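Putative carbohydrate metabolism domain-containing protein (Bacteroides vulgatus, PDB 3S30) is of unproven function but probably acts in carbohydrate metabolism as a glycoside hydrolase built around a galactose-binding-domain-like fold. Local coordinates at residues Ala142-Gly145 with Ser146-Pro150; Ser194-Ile197 with Gly198-Met201; Tyr253-Lys257 with Asp258-Leu262. All coordinates share one frame; numbering follows the deposited sequence.

Contact 1 (Ala142-Gly145 with Ser146-Pro150); sequences ALTG and SGYTP
Tyr148 folds back on Gly145 and Thr144 in the loop that leads from helix 138-142 to strand 155-158. This loop belongs to a galactose-binding-domain-like fold. The contact is local, and the ring of Tyr148 packs back against the residues before it.

The van der Waals contacts come first. The ring lies beside the backbone of Gly145, with Tyr148 CE2 3.8 Å from Gly145 CA. The glycine meets the ring obliquely. Tyr148 CE2 is also 3.9 Å from Gly145 N, and Tyr148 OH is 4.1 Å from Gly145 CA. The CG atom of Tyr148 stands beside its own backbone N and anti to the carbonyl carbon (chi1 -66°), which turns the ring back along the chain. Gly145 has no CB, and one at this position would crowd the phenol oxygen.

The polar groups are held mainly by neighbours. Asn117 uses both ends of its amide, ND2 donating to Gly145 O and OD1 accepting from Tyr148 N, and so ties down the backbone on both sides of Ser146 and Gly147. Asn115 does similar work, with its backbone O bonded to Ser146 OG and its ND2 to Ala142 O.

Thr144 and Tyr148 cross at about a right angle. Thr144 OG1 stands between its own backbone N and carbonyl carbon (chi1 72°), which sets the hydroxyl at the ring edge, near the ring plane. It is bonded to the backbone O of Phe141, three residues back, whose ring also meets that of Tyr148 with the planes at about 35°. Thr144 OG1 is 3.6 Å from Tyr148 OH and 4.0 Å from Tyr148 CE2.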
ATOM      1  N   ALA A 142      -8.674 -11.774   6.766  1.00 56.30           N
ATOM      2  CA  ALA A 142      -8.810 -13.175   7.164  1.00 58.12           C
ATOM      3  C   ALA A 142      -9.471 -13.392   8.550  1.00 59.16           C
ATOM      4  O   ALA A 142     -10.088 -14.439   8.787  1.00 60.12           O
ATOM      5  CB  ALA A 142      -7.438 -13.856   7.110  1.00 57.42           C
ATOM      6  N   LEU A 143      -9.340 -12.421   9.455  1.00 59.15           N
ATOM      7  CA  LEU A 143      -9.995 -12.494  10.781  1.00 62.09           C
ATOM      8  C   LEU A 143     -11.512 -12.297  10.751  1.00 63.57           C
ATOM      9  O   LEU A 143     -12.192 -12.773  11.655  1.00 66.71           O
ATOM     10  CB  LEU A 143      -9.417 -11.453  11.743  1.00 61.40           C
ATOM     11  CG  LEU A 143      -7.937 -11.543  12.144  1.00 66.83           C
ATOM     12  CD1 LEU A 143      -7.602 -10.386  13.097  1.00 70.69           C
ATOM     13  CD2 LEU A 143      -7.567 -12.873  12.787  1.00 55.61           C
ATOM     14  N   THR A 144     -12.030 -11.605   9.729  1.00 62.79           N
ATOM     15  CA  THR A 144     -13.433 -11.173   9.692  1.00 65.56           C
ATOM     16  C   THR A 144     -14.392 -12.237   9.173  1.00 69.13           C
ATOM     17  O   THR A 144     -15.607 -12.047   9.239  1.00 72.85           O
ATOM     18  CB  THR A 144     -13.656  -9.870   8.819  1.00 65.61           C
ATOM     19  OG1 THR A 144     -13.514 -10.158   7.408  1.00 63.55           O
ATOM     20  CG2 THR A 144     -12.692  -8.751   9.225  1.00 60.29           C
ATOM     21  N   GLY A 145     -13.864 -13.337   8.642  1.00 68.92           N
ATOM     22  CA  GLY A 145     -14.708 -14.405   8.130  1.00 71.52           C
ATOM     23  C   GLY A 145     -13.935 -15.662   7.782  1.00 72.92           C
ATOM     24  O   GLY A 145     -12.717 -15.693   7.891  1.00 70.83           O
ATOM     25  N   SER A 146     -14.659 -16.700   7.366  1.00 76.75           N
ATOM     26  CA  SER A 146     -14.053 -17.941   6.881  1.00 78.98           C
ATOM     27  C   SER A 146     -14.578 -18.297   5.487  1.00 78.27           C
ATOM     28  O   SER A 146     -15.589 -17.758   5.042  1.00 78.38           O
ATOM     29  CB  SER A 146     -14.317 -19.083   7.862  1.00 82.53           C
ATOM     30  OG  SER A 146     -13.635 -18.841   9.079  1.00 84.27           O
ATOM     31  N   GLY A 147     -13.869 -19.191   4.803  1.00 77.64           N
ATOM     32  CA  GLY A 147     -14.236 -19.606   3.445  1.00 77.74           C
ATOM     33  C   GLY A 147     -13.917 -18.603   2.335  1.00 73.64           C
ATOM     34  O   GLY A 147     -14.493 -18.679   1.252  1.00 74.62           O
ATOM     35  N   TYR A 148     -13.006 -17.667   2.586  1.00 69.31           N
ATOM     36  CA  TYR A 148     -12.551 -16.754   1.533  1.00 66.88           C
ATOM     37  C   TYR A 148     -11.481 -17.433   0.690  1.00 66.23           C
ATOM     38  O   TYR A 148     -10.614 -18.136   1.222  1.00 67.89           O
ATOM     39  CB  TYR A 148     -11.936 -15.482   2.114  1.00 64.71           C
ATOM     40  CG  TYR A 148     -12.868 -14.569   2.860  1.00 66.44           C
ATOM     41  CD1 TYR A 148     -14.071 -14.135   2.295  1.00 68.98           C
ATOM     42  CD2 TYR A 148     -12.522 -14.086   4.118  1.00 68.83           C
ATOM     43  CE1 TYR A 148     -14.916 -13.269   2.983  1.00 69.31           C
ATOM     44  CE2 TYR A 148     -13.358 -13.226   4.811  1.00 71.11           C
ATOM     45  CZ  TYR A 148     -14.548 -12.819   4.243  1.00 71.75           C
ATOM     46  OH  TYR A 148     -15.361 -11.964   4.954  1.00 75.82           O
ATOM     47  N   THR A 149     -11.533 -17.220  -0.619  1.00 64.99           N
ATOM     48  CA  THR A 149     -10.455 -17.650  -1.515  1.00 63.92           C
ATOM     49  C   THR A 149      -9.652 -16.404  -1.893  1.00 59.77           C
ATOM     50  O   THR A 149     -10.115 -15.291  -1.666  1.00 57.66           O
ATOM     51  CB  THR A 149     -11.007 -18.359  -2.781  1.00 65.91           C
ATOM     52  OG1 THR A 149     -11.749 -17.427  -3.579  1.00 65.47           O
ATOM     53  CG2 THR A 149     -11.887 -19.545  -2.397  1.00 67.71           C
ATOM     54  N   PRO A 150      -8.449 -16.582  -2.464  1.00 58.32           N
ATOM     55  CA  PRO A 150      -7.587 -15.424  -2.775  1.00 55.81           C
ATOM     56  C   PRO A 150      -8.257 -14.257  -3.517  1.00 54.21           C
ATOM     57  O   PRO A 150      -7.979 -13.110  -3.234  1.00 55.37           O
ATOM     58  CB  PRO A 150      -6.482 -16.049  -3.634  1.00 56.75           C
ATOM     59  CG  PRO A 150      -6.363 -17.462  -3.091  1.00 56.68           C
ATOM     60  CD  PRO A 150      -7.765 -17.866  -2.736  1.00 57.92           C
TER

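Contact 2 (Ser194-Ile197 with Gly198-Met201); sequences SFDI and GSAM
Residues Asp196 to Ser199 form a beta turn just where strand 193-195 ends, with a weak Asx-turn-like bond from Gly198 N to Asp196 OD1. The beta turn is closed by Ser199 N, which donates to Asp196 O at 3.0 Å. The donor stands 51° out of the carbonyl plane, above it. The side-chain bond is looser, with Gly198 N 3.4 Å from Asp196 OD1. The carboxylate is placed for this by a chi1 of -172°, with CG anti to the backbone N. Its other oxygen, Asp196 OD2, lies 3.6 Å from Ser199 OG. A second turn overlaps the first: Ala200 N makes a weak bond to Ile197 O at 3.4 Å.

The apolar part lies around the methyl of Ala200, which points back toward the strand end. Ala200 CB meets the far end of the Phe195 ring obliquely, 3.6 Å from both Phe195 CE2 and Phe195 CZ. Ile197 CD1 approaches the same methyl, 3.8 Å from Ala200 CB. That CD1 also lies at the edge of the Phe195 ring, in its plane. Phe195, Ile197 and Ala200 thus make one small apolar cluster beside the turn.

Ala207 of helix 204-207 touches Phe195 and Ser199 and shares a backbone hydrogen bond with Asp196. The arrangement is that of overlapping beta turns at the end of a strand, the second weakly bonded, the first with an Asx-turn-like side-chain bond.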
ATOM      1  N   SER A 194       5.396  -4.218   6.629  1.00 56.56           N
ATOM      2  CA  SER A 194       4.749  -5.398   7.201  1.00 58.29           C
ATOM      3  C   SER A 194       3.411  -5.098   7.895  1.00 58.77           C
ATOM      4  O   SER A 194       3.131  -3.943   8.261  1.00 59.43           O
ATOM      5  CB  SER A 194       5.698  -6.085   8.181  1.00 58.78           C
ATOM      6  OG  SER A 194       6.048  -5.199   9.225  1.00 62.05           O
ATOM      7  N   PHE A 195       2.610  -6.154   8.070  1.00 57.66           N
ATOM      8  CA  PHE A 195       1.299  -6.065   8.696  1.00 58.49           C
ATOM      9  C   PHE A 195       1.281  -6.794  10.034  1.00 60.72           C
ATOM     10  O   PHE A 195       1.391  -8.020  10.089  1.00 63.57           O
ATOM     11  CB  PHE A 195       0.204  -6.641   7.784  1.00 57.32           C
ATOM     12  CG  PHE A 195      -1.214  -6.331   8.253  1.00 55.60           C
ATOM     13  CD1 PHE A 195      -1.807  -5.091   7.977  1.00 53.01           C
ATOM     14  CD2 PHE A 195      -1.954  -7.277   8.964  1.00 56.51           C
ATOM     15  CE1 PHE A 195      -3.116  -4.803   8.405  1.00 50.60           C
ATOM     16  CE2 PHE A 195      -3.274  -6.997   9.394  1.00 53.92           C
ATOM     17  CZ  PHE A 195      -3.845  -5.759   9.118  1.00 49.97           C
ATOM     18  N   ASP A 196       1.116  -6.031  11.107  1.00 60.78           N
ATOM     19  CA  ASP A 196       1.050  -6.577  12.452  1.00 62.89           C
ATOM     20  C   ASP A 196      -0.392  -7.007  12.798  1.00 63.91           C
ATOM     21  O   ASP A 196      -1.251  -6.166  13.107  1.00 64.31           O
ATOM     22  CB  ASP A 196       1.573  -5.523  13.431  1.00 64.56           C
ATOM     23  CG  ASP A 196       1.724  -6.048  14.838  1.00 71.05           C
ATOM     24  OD1 ASP A 196       1.628  -7.282  15.041  1.00 78.59           O
ATOM     25  OD2 ASP A 196       1.948  -5.215  15.746  1.00 73.21           O
ATOM     26  N   ILE A 197      -0.650  -8.317  12.742  1.00 63.43           N
ATOM     27  CA  ILE A 197      -1.989  -8.867  12.988  1.00 62.75           C
ATOM     28  C   ILE A 197      -2.464  -8.663  14.438  1.00 64.62           C
ATOM     29  O   ILE A 197      -3.660  -8.620  14.698  1.00 64.41           O
ATOM     30  CB  ILE A 197      -2.073 -10.391  12.613  1.00 63.63           C
ATOM     31  CG1 ILE A 197      -3.539 -10.861  12.525  1.00 61.95           C
ATOM     32  CG2 ILE A 197      -1.267 -11.265  13.606  1.00 57.79           C
ATOM     33  CD1 ILE A 197      -4.374 -10.137  11.470  1.00 51.67           C
ATOM     34  N   GLY A 198      -1.529  -8.538  15.378  1.00 65.69           N
ATOM     35  CA  GLY A 198      -1.880  -8.147  16.748  1.00 67.27           C
ATOM     36  C   GLY A 198      -2.579  -6.793  16.866  1.00 66.59           C
ATOM     37  O   GLY A 198      -3.252  -6.543  17.854  1.00 68.35           O
ATOM     38  N   SER A 199      -2.417  -5.927  15.861  1.00 63.94           N
ATOM     39  CA  SER A 199      -3.062  -4.608  15.829  1.00 63.79           C
ATOM     40  C   SER A 199      -4.239  -4.448  14.838  1.00 60.19           C
ATOM     41  O   SER A 199      -4.918  -3.430  14.868  1.00 59.36           O
ATOM     42  CB  SER A 199      -2.012  -3.537  15.527  1.00 62.98           C
ATOM     43  OG  SER A 199      -1.047  -3.494  16.566  1.00 71.71           O
ATOM     44  N   ALA A 200      -4.501  -5.442  13.994  1.00 57.73           N
ATOM     45  CA  ALA A 200      -5.503  -5.292  12.933  1.00 57.89           C
ATOM     46  C   ALA A 200      -6.904  -4.868  13.415  1.00 60.10           C
ATOM     47  O   ALA A 200      -7.613  -4.155  12.701  1.00 58.10           O
ATOM     48  CB  ALA A 200      -5.595  -6.558  12.104  1.00 56.22           C
HETATM   49  N   MSE A 201      -7.288  -5.297  14.613  1.00 64.01           N
HETATM   50  CA  MSE A 201      -8.621  -5.017  15.157  1.00 68.03           C
HETATM   51  C   MSE A 201      -8.713  -3.825  16.099  1.00 71.54           C
HETATM   52  O   MSE A 201      -9.759  -3.191  16.173  1.00 74.24           O
HETATM   53  CB  MSE A 201      -9.157  -6.239  15.882  1.00 69.97           C
HETATM   54  CG  MSE A 201      -9.504  -7.369  14.964  1.00 68.60           C
HETATM   55 SE   MSE A 201     -10.398  -8.765  15.968  0.75 77.88          SE
HETATM   56  CE  MSE A 201     -11.242  -9.609  14.429  1.00 68.95           C
TER

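Contact 3 (Tyr253-Lys257 with Asp258-Leu262); sequences YEKTK and DVQML
Thr256 and Val259 form a single antiparallel bridge as a hydrogen-bonded pair, closing a type I beta turn over Lys257 and Asp258. Thr256 N donates to Val259 O at 3.0 Å, and Val259 N donates to Thr256 O at 2.9 Å. Thr256 O takes a second donor, Gln260 NE2, at 3.3 Å. The two donors come from opposite faces of the carbonyl plane. The Gln260 chain bends at chi2 (-76°), which brings its amide back over the turn, with Thr256 O close to the amide plane.

Other polar ends find partners outside the turn. Thr256 OG1 lies 3.2 Å from Val259 CB, but its hydrogen bond is with Asn275 ND2. Lys255 crosses Gln260 at a slant, with Lys255 CD 4.0 Å from Gln260 OE1, and its NZ is held by Asn318 OD1 and Gly315 O. Tyr253 OH bonds to Phe210 O and Asn318 ND2.

The Tyr253 ring carries Leu262 on one face in a CH-pi contact. Leu262 CG is 3.9 Å from the centroid of the Tyr253 ring and 15° off its normal. Changing Tyr253 to alanine would probably leave Leu262 without its ring platform and Phe210 O without its hydroxyl partner.

The turn follows strand 247-254, which pairs with strands 276-281 and 317-324. It leads into strand 262-263, which lies against strand 208-213.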
ATOM      1  N   TYR A 253      12.735   7.867   4.413  1.00 62.14           N
ATOM      2  CA  TYR A 253      13.064   8.435   5.714  1.00 62.26           C
ATOM      3  C   TYR A 253      14.324   7.876   6.350  1.00 63.62           C
ATOM      4  O   TYR A 253      14.851   6.841   5.952  1.00 62.20           O
ATOM      5  CB  TYR A 253      11.877   8.293   6.670  1.00 61.33           C
ATOM      6  CG  TYR A 253      11.459   6.863   6.955  1.00 61.40           C
ATOM      7  CD1 TYR A 253      12.072   6.123   7.961  1.00 60.31           C
ATOM      8  CD2 TYR A 253      10.427   6.267   6.241  1.00 58.41           C
ATOM      9  CE1 TYR A 253      11.681   4.826   8.235  1.00 59.93           C
ATOM     10  CE2 TYR A 253      10.033   4.965   6.506  1.00 59.21           C
ATOM     11  CZ  TYR A 253      10.657   4.251   7.504  1.00 60.72           C
ATOM     12  OH  TYR A 253      10.265   2.957   7.765  1.00 57.60           O
ATOM     13  N   GLU A 254      14.790   8.600   7.357  1.00 67.13           N
ATOM     14  CA  GLU A 254      16.000   8.267   8.071  1.00 70.20           C
ATOM     15  C   GLU A 254      15.603   7.501   9.326  1.00 70.95           C
ATOM     16  O   GLU A 254      14.771   7.966  10.093  1.00 71.09           O
ATOM     17  CB  GLU A 254      16.733   9.555   8.419  1.00 72.05           C
ATOM     18  CG  GLU A 254      18.083   9.369   9.047  1.00 78.39           C
ATOM     19  CD  GLU A 254      18.804  10.690   9.273  1.00 82.79           C
ATOM     20  OE1 GLU A 254      18.646  11.617   8.436  1.00 80.18           O
ATOM     21  OE2 GLU A 254      19.534  10.788  10.283  1.00 79.86           O
ATOM     22  N   LYS A 255      16.183   6.321   9.523  1.00 71.98           N
ATOM     23  CA  LYS A 255      15.929   5.544  10.737  1.00 73.24           C
ATOM     24  C   LYS A 255      16.676   6.127  11.924  1.00 76.96           C
ATOM     25  O   LYS A 255      17.719   6.768  11.761  1.00 79.01           O
ATOM     26  CB  LYS A 255      16.315   4.075  10.535  1.00 72.57           C
ATOM     27  CG  LYS A 255      15.306   3.301   9.684  1.00 68.48           C
ATOM     28  CD  LYS A 255      15.691   1.854   9.505  1.00 65.93           C
ATOM     29  CE  LYS A 255      16.781   1.678   8.456  1.00 65.32           C
ATOM     30  NZ  LYS A 255      16.854   0.279   7.946  1.00 63.30           N
ATOM     31  N   THR A 256      16.112   5.930  13.114  1.00 79.15           N
ATOM     32  CA  THR A 256      16.824   6.169  14.383  1.00 82.62           C
ATOM     33  C   THR A 256      16.562   4.992  15.320  1.00 85.28           C
ATOM     34  O   THR A 256      15.678   4.169  15.060  1.00 83.39           O
ATOM     35  CB  THR A 256      16.377   7.474  15.072  1.00 83.77           C
ATOM     36  OG1 THR A 256      14.946   7.543  15.103  1.00 78.32           O
ATOM     37  CG2 THR A 256      16.940   8.698  14.350  1.00 80.23           C
ATOM     38  N   LYS A 257      17.315   4.914  16.414  1.00 91.09           N
ATOM     39  CA  LYS A 257      17.242   3.750  17.302  1.00 94.03           C
ATOM     40  C   LYS A 257      15.800   3.376  17.667  1.00 92.29           C
ATOM     41  O   LYS A 257      15.412   2.216  17.535  1.00 91.89           O
ATOM     42  CB  LYS A 257      18.061   3.959  18.577  1.00 99.25           C
ATOM     43  CG  LYS A 257      18.656   2.654  19.120  1.00105.53           C
ATOM     44  CD  LYS A 257      18.758   2.637  20.637  1.00113.52           C
ATOM     45  CE  LYS A 257      19.082   1.240  21.141  1.00117.89           C
ATOM     46  NZ  LYS A 257      18.927   1.124  22.619  1.00124.06           N
ATOM     47  N   ASP A 258      15.012   4.361  18.097  1.00 91.85           N
ATOM     48  CA  ASP A 258      13.621   4.122  18.503  1.00 90.80           C
ATOM     49  C   ASP A 258      12.577   4.399  17.404  1.00 86.01           C
ATOM     50  O   ASP A 258      11.377   4.382  17.675  1.00 84.73           O
ATOM     51  CB  ASP A 258      13.301   4.920  19.780  1.00 94.12           C
ATOM     52  CG  ASP A 258      13.843   4.247  21.044  1.00 99.81           C
ATOM     53  OD1 ASP A 258      13.810   2.994  21.124  1.00 94.56           O
ATOM     54  OD2 ASP A 258      14.295   4.971  21.961  1.00103.98           O
ATOM     55  N   VAL A 259      13.035   4.633  16.172  1.00 83.08           N
ATOM     56  CA  VAL A 259      12.150   4.816  15.015  1.00 78.70           C
ATOM     57  C   VAL A 259      12.673   3.994  13.838  1.00 75.81           C
ATOM     58  O   VAL A 259      13.455   4.476  13.020  1.00 76.23           O
ATOM     59  CB  VAL A 259      12.033   6.304  14.628  1.00 78.91           C
ATOM     60  CG1 VAL A 259      11.292   6.472  13.307  1.00 74.34           C
ATOM     61  CG2 VAL A 259      11.349   7.096  15.756  1.00 78.51           C
ATOM     62  N   GLN A 260      12.246   2.735  13.783  1.00 73.80           N
ATOM     63  CA  GLN A 260      12.690   1.789  12.765  1.00 71.25           C
ATOM     64  C   GLN A 260      11.674   1.648  11.634  1.00 68.27           C
ATOM     65  O   GLN A 260      12.029   1.230  10.533  1.00 66.24           O
ATOM     66  CB  GLN A 260      12.936   0.417  13.401  1.00 72.26           C
ATOM     67  CG  GLN A 260      14.187   0.347  14.264  1.00 78.16           C
ATOM     68  CD  GLN A 260      15.460   0.284  13.439  1.00 79.54           C
ATOM     69  OE1 GLN A 260      15.663  -0.658  12.675  1.00 79.29           O
ATOM     70  NE2 GLN A 260      16.319   1.292  13.585  1.00 73.55           N
HETATM   71  N   MSE A 261      10.410   1.966  11.926  1.00 67.12           N
HETATM   72  CA  MSE A 261       9.332   1.904  10.954  1.00 63.88           C
HETATM   73  C   MSE A 261       8.362   3.062  11.177  1.00 63.20           C
HETATM   74  O   MSE A 261       8.212   3.543  12.296  1.00 65.07           O
HETATM   75  CB  MSE A 261       8.577   0.576  11.086  1.00 63.70           C
HETATM   76  CG  MSE A 261       9.414  -0.680  10.827  1.00 61.44           C
HETATM   77 SE   MSE A 261       9.900  -0.909   8.961  0.75 53.99          SE
HETATM   78  CE  MSE A 261       8.179  -1.583   8.249  1.00 51.96           C
ATOM     79  N   LEU A 262       7.727   3.520  10.100  1.00 61.37           N
ATOM     80  CA  LEU A 262       6.563   4.396  10.207  1.00 61.45           C
ATOM     81  C   LEU A 262       5.324   3.529  10.021  1.00 59.39           C
ATOM     82  O   LEU A 262       5.439   2.327   9.762  1.00 57.37           O
ATOM     83  CB  LEU A 262       6.601   5.516   9.163  1.00 60.34           C
ATOM     84  CG  LEU A 262       7.830   6.435   9.199  1.00 62.63           C
ATOM     85  CD1 LEU A 262       7.706   7.512   8.116  1.00 56.58           C
ATOM     86  CD2 LEU A 262       8.036   7.071  10.595  1.00 60.48           C
TER

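How the contacts relate
The three contacts come in series along the chain, all within the putative carbohydrate metabolism domain. Contacts 1 and 2 touch, their centres about 16 Å apart. Leu143 CD1 packs on Ile197 CD1 at 3.6 Å, and Leu143 CB lies 3.7 Å from Met201 CE. Contacts 2 and 3 are about 19 Å apart between centres and barely meet, with Ser194 N 4.2 Å from Met261 CE. They share strand 208-213, which pairs with both strand 193-195 and strand 262-263. Contacts 1 and 3 do not touch; their centres are about 33 Å apart. Contact 2 thus lies between the other two contacts, packed on contact 1 and just reaching contact 3.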